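Local coordinates for protein ATP-dependent DNA helicase PIF1 (Candida albicans, PDB 7OTJ) that unwinds DNA in the 5'-3' direction by hydrolysing ATP and probably resolves G-quadruplexes to protect nuclear and mitochondrial genomes, at residues I109-N121 with V167-T179. Numbering follows the deposited sequence.
Sequences ISMVDGHLLNKLN and VFFAFESSAWKET
The rings of H115 and F168 form an offset stack, centroids 4.0 Å apart and planes 16° from parallel; F168 CD2 lies over the centre of the imidazole, whereas H115 CE1 sits toward the rim of the phenyl face. With CG anti to the backbone N (chi1 -165°), the F168 phenyl is carried toward helix 114-128 and against the imidazole. F168 O accepts from G114 N at 2.9 Å. The two backbones come closest at G114, whose CA lies 4.0 Å from A170 CA. A turn further on, N118 OD1 takes the N-H of A175 at 2.8 Å, nearly in line with the CG-OD1 bond of N118. S173 OG caps helix 174-179, accepting from W176 N and donating to A170 O. N121 ND2 donates to E178 OE2 (2.7 Å), the amide and carboxylate planes nearly perpendicular; K125 shares that oxygen. I109 CG1 and L117 CD2 meet the edge of the W176 indole, and I109 and W176 both touch A141 of strand 138-143. Within the P-loop NTPase-like helicase domain the grip is thus reciprocal: the loop before helix 174-179 satisfies a first-turn N-H of helix 114-128 through F168 O, and N118 OD1 does the same for A175.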
ATOM      1  N   ILE A 109      -0.102  -8.991  -5.384  1.00 41.58           N
ATOM      2  CA  ILE A 109       0.495 -10.268  -5.032  1.00 41.14           C
ATOM      3  C   ILE A 109       1.980 -10.318  -5.365  1.00 46.56           C
ATOM      4  O   ILE A 109       2.704 -11.165  -4.820  1.00 43.76           O
ATOM      5  CB  ILE A 109      -0.283 -11.387  -5.756  1.00 42.29           C
ATOM      6  CG1 ILE A 109       0.055 -12.765  -5.182  1.00 40.00           C
ATOM      7  CG2 ILE A 109      -0.028 -11.321  -7.249  1.00 43.54           C
ATOM      8  CD1 ILE A 109      -0.407 -12.959  -3.765  1.00 36.60           C
ATOM      9  N   SER A 110       2.465  -9.409  -6.222  1.00 44.11           N
ATOM     10  CA  SER A 110       3.850  -9.499  -6.681  1.00 38.25           C
ATOM     11  C   SER A 110       4.836  -9.334  -5.535  1.00 37.75           C
ATOM     12  O   SER A 110       5.900  -9.962  -5.540  1.00 40.99           O
ATOM     13  CB  SER A 110       4.126  -8.460  -7.774  1.00 43.05           C
ATOM     14  OG  SER A 110       4.214  -7.143  -7.257  1.00 44.17           O
ATOM     15  N   MET A 111       4.476  -8.547  -4.524  1.00 37.93           N
ATOM     16  CA  MET A 111       5.345  -8.273  -3.387  1.00 42.52           C
ATOM     17  C   MET A 111       5.152  -9.263  -2.243  1.00 49.26           C
ATOM     18  O   MET A 111       5.744  -9.078  -1.177  1.00 49.88           O
ATOM     19  CB  MET A 111       5.129  -6.837  -2.880  1.00 39.11           C
ATOM     20  CG  MET A 111       5.854  -5.767  -3.707  1.00 45.33           C
ATOM     21  SD  MET A 111       5.665  -4.042  -3.162  1.00 49.89           S
ATOM     22  CE  MET A 111       3.975  -3.710  -3.621  1.00 40.17           C
ATOM     23  N   VAL A 112       4.326 -10.294  -2.429  1.00 48.04           N
ATOM     24  CA  VAL A 112       4.144 -11.328  -1.415  1.00 42.97           C
ATOM     25  C   VAL A 112       5.171 -12.429  -1.636  1.00 43.52           C
ATOM     26  O   VAL A 112       5.254 -13.004  -2.727  1.00 49.15           O
ATOM     27  CB  VAL A 112       2.719 -11.897  -1.447  1.00 42.00           C
ATOM     28  CG1 VAL A 112       2.580 -12.974  -0.382  1.00 42.59           C
ATOM     29  CG2 VAL A 112       1.703 -10.790  -1.234  1.00 39.28           C
ATOM     30  N   ASP A 113       5.946 -12.733  -0.595  1.00 44.02           N
ATOM     31  CA  ASP A 113       6.976 -13.759  -0.698  1.00 44.38           C
ATOM     32  C   ASP A 113       6.346 -15.150  -0.696  1.00 54.29           C
ATOM     33  O   ASP A 113       5.412 -15.432   0.061  1.00 44.74           O
ATOM     34  CB  ASP A 113       7.968 -13.624   0.461  1.00 44.99           C
ATOM     35  CG  ASP A 113       9.056 -14.692   0.436  1.00 55.87           C
ATOM     36  OD1 ASP A 113       9.335 -15.231  -0.655  1.00 65.83           O
ATOM     37  OD2 ASP A 113       9.628 -15.004   1.505  1.00 49.58           O
ATOM     38  N   GLY A 114       6.875 -16.026  -1.553  1.00 56.17           N
ATOM     39  CA  GLY A 114       6.371 -17.386  -1.629  1.00 46.79           C
ATOM     40  C   GLY A 114       6.600 -18.182  -0.362  1.00 51.09           C
ATOM     41  O   GLY A 114       5.833 -19.097  -0.053  1.00 50.15           O
ATOM     42  N   HIS A 115       7.656 -17.861   0.384  1.00 51.75           N
ATOM     43  CA  HIS A 115       7.853 -18.528   1.665  1.00 51.09           C
ATOM     44  C   HIS A 115       6.810 -18.071   2.671  1.00 58.43           C
ATOM     45  O   HIS A 115       6.316 -18.874   3.471  1.00 55.56           O
ATOM     46  CB  HIS A 115       9.261 -18.270   2.197  1.00 48.14           C
ATOM     47  CG  HIS A 115      10.342 -18.789   1.304  1.00 56.92           C
ATOM     48  ND1 HIS A 115      10.484 -20.128   1.008  1.00 57.89           N
ATOM     49  CD2 HIS A 115      11.334 -18.148   0.641  1.00 64.74           C
ATOM     50  CE1 HIS A 115      11.519 -20.289   0.203  1.00 62.55           C
ATOM     51  NE2 HIS A 115      12.052 -19.104  -0.035  1.00 71.58           N
ATOM     52  N   LEU A 116       6.440 -16.788   2.630  1.00 55.19           N
ATOM     53  CA  LEU A 116       5.350 -16.331   3.482  1.00 53.92           C
ATOM     54  C   LEU A 116       4.055 -17.039   3.114  1.00 54.09           C
ATOM     55  O   LEU A 116       3.292 -17.458   3.994  1.00 52.62           O
ATOM     56  CB  LEU A 116       5.180 -14.819   3.351  1.00 42.49           C
ATOM     57  CG  LEU A 116       4.186 -14.191   4.323  1.00 44.67           C
ATOM     58  CD1 LEU A 116       4.783 -14.118   5.721  1.00 43.36           C
ATOM     59  CD2 LEU A 116       3.763 -12.816   3.837  1.00 43.06           C
ATOM     60  N   LEU A 117       3.807 -17.206   1.814  1.00 48.12           N
ATOM     61  CA  LEU A 117       2.572 -17.831   1.364  1.00 51.77           C
ATOM     62  C   LEU A 117       2.496 -19.292   1.791  1.00 49.70           C
ATOM     63  O   LEU A 117       1.407 -19.797   2.089  1.00 45.31           O
ATOM     64  CB  LEU A 117       2.452 -17.693  -0.152  1.00 50.75           C
ATOM     65  CG  LEU A 117       1.046 -17.933  -0.690  1.00 52.26           C
ATOM     66  CD1 LEU A 117       0.096 -16.829  -0.220  1.00 39.06           C
ATOM     67  CD2 LEU A 117       1.058 -18.064  -2.208  1.00 48.79           C
ATOM     68  N   ASN A 118       3.639 -19.989   1.812  1.00 54.06           N
ATOM     69  CA  ASN A 118       3.669 -21.379   2.265  1.00 47.78           C
ATOM     70  C   ASN A 118       3.364 -21.490   3.755  1.00 48.74           C
ATOM     71  O   ASN A 118       2.688 -22.433   4.187  1.00 56.96           O
ATOM     72  CB  ASN A 118       5.029 -22.005   1.951  1.00 46.58           C
ATOM     73  CG  ASN A 118       5.166 -22.416   0.492  1.00 48.53           C
ATOM     74  OD1 ASN A 118       4.172 -22.639  -0.194  1.00 55.02           O
ATOM     75  ND2 ASN A 118       6.404 -22.535   0.018  1.00 47.98           N
ATOM     76  N   LYS A 119       3.849 -20.536   4.554  1.00 45.38           N
ATOM     77  CA  LYS A 119       3.491 -20.502   5.969  1.00 47.76           C
ATOM     78  C   LYS A 119       2.002 -20.237   6.142  1.00 51.38           C
ATOM     79  O   LYS A 119       1.322 -20.920   6.914  1.00 52.26           O
ATOM     80  CB  LYS A 119       4.308 -19.438   6.703  1.00 50.73           C
ATOM     81  CG  LYS A 119       5.808 -19.691   6.728  1.00 59.44           C
ATOM     82  CD  LYS A 119       6.538 -18.606   7.506  1.00 48.29           C
ATOM     83  CE  LYS A 119       7.964 -19.017   7.812  1.00 53.65           C
ATOM     84  NZ  LYS A 119       8.666 -17.987   8.622  1.00 66.18           N
ATOM     85  N   LEU A 120       1.474 -19.246   5.420  1.00 55.89           N
ATOM     86  CA  LEU A 120       0.043 -18.971   5.490  1.00 52.53           C
ATOM     87  C   LEU A 120      -0.766 -20.205   5.122  1.00 49.41           C
ATOM     88  O   LEU A 120      -1.801 -20.480   5.738  1.00 51.95           O
ATOM     89  CB  LEU A 120      -0.312 -17.804   4.571  1.00 43.91           C
ATOM     90  CG  LEU A 120       0.202 -16.436   5.032  1.00 46.61           C
ATOM     91  CD1 LEU A 120       0.088 -15.398   3.922  1.00 39.97           C
ATOM     92  CD2 LEU A 120      -0.554 -15.991   6.273  1.00 41.35           C
ATOM     93  N   ASN A 121      -0.305 -20.961   4.122  1.00 46.17           N
ATOM     94  CA  ASN A 121      -1.001 -22.179   3.721  1.00 45.10           C
ATOM     95  C   ASN A 121      -1.050 -23.189   4.864  1.00 52.31           C
ATOM     96  O   ASN A 121      -2.124 -23.692   5.217  1.00 49.14           O
ATOM     97  CB  ASN A 121      -0.322 -22.780   2.493  1.00 43.69           C
ATOM     98  CG  ASN A 121      -1.150 -23.876   1.851  1.00 50.89           C
ATOM     99  OD1 ASN A 121      -2.357 -23.972   2.083  1.00 48.08           O
ATOM    100  ND2 ASN A 121      -0.509 -24.704   1.034  1.00 47.05           N
ATOM    101  N   VAL A 167      15.173 -14.292  -3.875  1.00 89.31           N
ATOM    102  CA  VAL A 167      13.845 -13.811  -4.245  1.00 81.70           C
ATOM    103  C   VAL A 167      12.996 -15.020  -4.630  1.00 80.60           C
ATOM    104  O   VAL A 167      13.274 -15.703  -5.620  1.00 72.47           O
ATOM    105  CB  VAL A 167      13.909 -12.786  -5.386  1.00 68.19           C
ATOM    106  CG1 VAL A 167      12.526 -12.244  -5.691  1.00 55.78           C
ATOM    107  CG2 VAL A 167      14.852 -11.648  -5.027  1.00 89.89           C
ATOM    108  N   PHE A 168      11.979 -15.304  -3.821  1.00 61.78           N
ATOM    109  CA  PHE A 168      11.089 -16.446  -4.003  1.00 61.64           C
ATOM    110  C   PHE A 168       9.701 -15.906  -4.341  1.00 51.64           C
ATOM    111  O   PHE A 168       8.959 -15.482  -3.451  1.00 46.38           O
ATOM    112  CB  PHE A 168      11.075 -17.319  -2.752  1.00 63.97           C
ATOM    113  CG  PHE A 168      10.481 -18.672  -2.966  1.00 54.74           C
ATOM    114  CD1 PHE A 168      11.030 -19.545  -3.893  1.00 57.08           C
ATOM    115  CD2 PHE A 168       9.381 -19.083  -2.232  1.00 64.69           C
ATOM    116  CE1 PHE A 168      10.482 -20.801  -4.091  1.00 58.56           C
ATOM    117  CE2 PHE A 168       8.833 -20.338  -2.423  1.00 51.16           C
ATOM    118  CZ  PHE A 168       9.384 -21.195  -3.352  1.00 52.44           C
ATOM    119  N   PHE A 169       9.372 -15.870  -5.632  1.00 47.64           N
ATOM    120  CA  PHE A 169       8.099 -15.296  -6.048  1.00 51.01           C
ATOM    121  C   PHE A 169       6.925 -16.151  -5.569  1.00 48.39           C
ATOM    122  O   PHE A 169       7.060 -17.344  -5.276  1.00 48.94           O
ATOM    123  CB  PHE A 169       8.050 -15.139  -7.570  1.00 49.48           C
ATOM    124  CG  PHE A 169       8.938 -14.050  -8.100  1.00 46.96           C
ATOM    125  CD1 PHE A 169      10.223 -14.335  -8.531  1.00 48.98           C
ATOM    126  CD2 PHE A 169       8.488 -12.739  -8.170  1.00 54.32           C
ATOM    127  CE1 PHE A 169      11.048 -13.331  -9.022  1.00 61.29           C
ATOM    128  CE2 PHE A 169       9.312 -11.731  -8.661  1.00 47.31           C
ATOM    129  CZ  PHE A 169      10.589 -12.030  -9.085  1.00 46.80           C
ATOM    130  N   ALA A 170       5.744 -15.528  -5.535  1.00 44.77           N
ATOM    131  CA  ALA A 170       4.569 -16.220  -5.020  1.00 44.69           C
ATOM    132  C   ALA A 170       4.196 -17.405  -5.899  1.00 47.48           C
ATOM    133  O   ALA A 170       3.788 -18.455  -5.387  1.00 41.90           O
ATOM    134  CB  ALA A 170       3.393 -15.250  -4.909  1.00 39.37           C
ATOM    135  N   PHE A 171       4.340 -17.262  -7.222  1.00 41.66           N
ATOM    136  CA  PHE A 171       3.967 -18.319  -8.155  1.00 42.47           C
ATOM    137  C   PHE A 171       4.889 -19.529  -8.102  1.00 48.36           C
ATOM    138  O   PHE A 171       4.617 -20.520  -8.789  1.00 55.01           O
ATOM    139  CB  PHE A 171       3.907 -17.780  -9.588  1.00 42.83           C
ATOM    140  CG  PHE A 171       5.177 -17.110 -10.061  1.00 46.45           C
ATOM    141  CD1 PHE A 171       6.255 -17.860 -10.508  1.00 48.14           C
ATOM    142  CD2 PHE A 171       5.268 -15.727 -10.102  1.00 46.80           C
ATOM    143  CE1 PHE A 171       7.415 -17.236 -10.962  1.00 57.66           C
ATOM    144  CE2 PHE A 171       6.414 -15.103 -10.559  1.00 52.82           C
ATOM    145  CZ  PHE A 171       7.489 -15.856 -10.988  1.00 50.11           C
ATOM    146  N   GLU A 172       5.972 -19.472  -7.329  1.00 45.81           N
ATOM    147  CA  GLU A 172       6.859 -20.614  -7.169  1.00 46.85           C
ATOM    148  C   GLU A 172       6.501 -21.467  -5.965  1.00 47.09           C
ATOM    149  O   GLU A 172       6.944 -22.618  -5.883  1.00 51.67           O
ATOM    150  CB  GLU A 172       8.312 -20.154  -7.022  1.00 47.92           C
ATOM    151  CG  GLU A 172       8.773 -19.110  -8.024  1.00 54.49           C
ATOM    152  CD  GLU A 172      10.207 -18.679  -7.773  1.00 52.34           C
ATOM    153  OE1 GLU A 172      11.117 -19.515  -7.950  1.00 59.94           O
ATOM    154  OE2 GLU A 172      10.422 -17.514  -7.375  1.00 50.32           O
ATOM    155  N   SER A 173       5.772 -20.906  -5.003  1.00 45.66           N
ATOM    156  CA  SER A 173       5.477 -21.624  -3.774  1.00 49.38           C
ATOM    157  C   SER A 173       4.632 -22.863  -4.047  1.00 53.95           C
ATOM    158  O   SER A 173       3.808 -22.898  -4.967  1.00 53.01           O
ATOM    159  CB  SER A 173       4.760 -20.711  -2.778  1.00 46.51           C
ATOM    160  OG  SER A 173       3.451 -20.388  -3.208  1.00 46.72           O
ATOM    161  N   SER A 174       4.832 -23.885  -3.215  1.00 50.79           N
ATOM    162  CA  SER A 174       3.944 -25.036  -3.266  1.00 48.22           C
ATOM    163  C   SER A 174       2.511 -24.626  -2.958  1.00 51.99           C
ATOM    164  O   SER A 174       1.572 -25.169  -3.550  1.00 51.27           O
ATOM    165  CB  SER A 174       4.420 -26.108  -2.287  1.00 49.83           C
ATOM    166  OG  SER A 174       3.578 -27.242  -2.332  1.00 82.33           O
ATOM    167  N   ALA A 175       2.330 -23.628  -2.086  1.00 45.37           N
ATOM    168  CA  ALA A 175       0.990 -23.142  -1.773  1.00 45.91           C
ATOM    169  C   ALA A 175       0.287 -22.649  -3.027  1.00 53.22           C
ATOM    170  O   ALA A 175      -0.863 -23.015  -3.295  1.00 52.68           O
ATOM    171  CB  ALA A 175       1.066 -22.030  -0.728  1.00 43.12           C
ATOM    172  N   TRP A 176       0.975 -21.818  -3.814  1.00 44.94           N
ATOM    173  CA  TRP A 176       0.391 -21.289  -5.041  1.00 43.63           C
ATOM    174  C   TRP A 176      -0.047 -22.410  -5.974  1.00 43.91           C
ATOM    175  O   TRP A 176      -1.166 -22.395  -6.500  1.00 42.93           O
ATOM    176  CB  TRP A 176       1.409 -20.386  -5.736  1.00 45.00           C
ATOM    177  CG  TRP A 176       0.927 -19.726  -6.977  1.00 41.51           C
ATOM    178  CD1 TRP A 176       0.878 -20.264  -8.231  1.00 42.33           C
ATOM    179  CD2 TRP A 176       0.452 -18.380  -7.098  1.00 40.80           C
ATOM    180  NE1 TRP A 176       0.384 -19.337  -9.125  1.00 41.61           N
ATOM    181  CE2 TRP A 176       0.118 -18.173  -8.451  1.00 40.31           C
ATOM    182  CE3 TRP A 176       0.273 -17.330  -6.190  1.00 39.21           C
ATOM    183  CZ2 TRP A 176      -0.385 -16.964  -8.913  1.00 39.39           C
ATOM    184  CZ3 TRP A 176      -0.225 -16.129  -6.655  1.00 38.33           C
ATOM    185  CH2 TRP A 176      -0.548 -15.957  -8.001  1.00 42.65           C
ATOM    186  N   LYS A 177       0.822 -23.402  -6.181  1.00 45.82           N
ATOM    187  CA  LYS A 177       0.564 -24.401  -7.211  1.00 48.08           C
ATOM    188  C   LYS A 177      -0.605 -25.311  -6.854  1.00 49.90           C
ATOM    189  O   LYS A 177      -1.313 -25.784  -7.750  1.00 52.22           O
ATOM    190  CB  LYS A 177       1.829 -25.220  -7.465  1.00 47.85           C
ATOM    191  CG  LYS A 177       3.015 -24.367  -7.856  1.00 47.82           C
ATOM    192  CD  LYS A 177       4.249 -25.203  -8.151  1.00 61.60           C
ATOM    193  CE  LYS A 177       5.440 -24.318  -8.496  1.00 52.20           C
ATOM    194  NZ  LYS A 177       6.678 -25.108  -8.727  1.00 70.96           N
ATOM    195  N   GLU A 178      -0.828 -25.571  -5.569  1.00 46.17           N
ATOM    196  CA  GLU A 178      -1.928 -26.437  -5.177  1.00 54.20           C
ATOM    197  C   GLU A 178      -3.234 -25.678  -4.955  1.00 55.22           C
ATOM    198  O   GLU A 178      -4.297 -26.307  -4.941  1.00 45.78           O
ATOM    199  CB  GLU A 178      -1.560 -27.229  -3.915  1.00 47.40           C
ATOM    200  CG  GLU A 178      -1.673 -26.444  -2.636  1.00 50.25           C
ATOM    201  CD  GLU A 178      -1.487 -27.306  -1.412  1.00 55.50           C
ATOM    202  OE1 GLU A 178      -1.234 -28.521  -1.565  1.00 75.03           O
ATOM    203  OE2 GLU A 178      -1.597 -26.769  -0.292  1.00 62.76           O
ATOM    204  N   THR A 179      -3.195 -24.351  -4.831  1.00 50.23           N
ATOM    205  CA  THR A 179      -4.403 -23.575  -4.557  1.00 49.34           C
ATOM    206  C   THR A 179      -4.949 -22.869  -5.792  1.00 50.94           C
ATOM    207  O   THR A 179      -6.151 -22.957  -6.067  1.00 49.72           O
ATOM    208  CB  THR A 179      -4.152 -22.538  -3.458  1.00 45.68           C
ATOM    209  OG1 THR A 179      -3.566 -23.171  -2.316  1.00 51.77           O
ATOM    210  CG2 THR A 179      -5.467 -21.908  -3.049  1.00 48.97           C
TER
HETATM  211  O   HOH W   1       5.671 -13.048  -5.636  1.00 44.55           O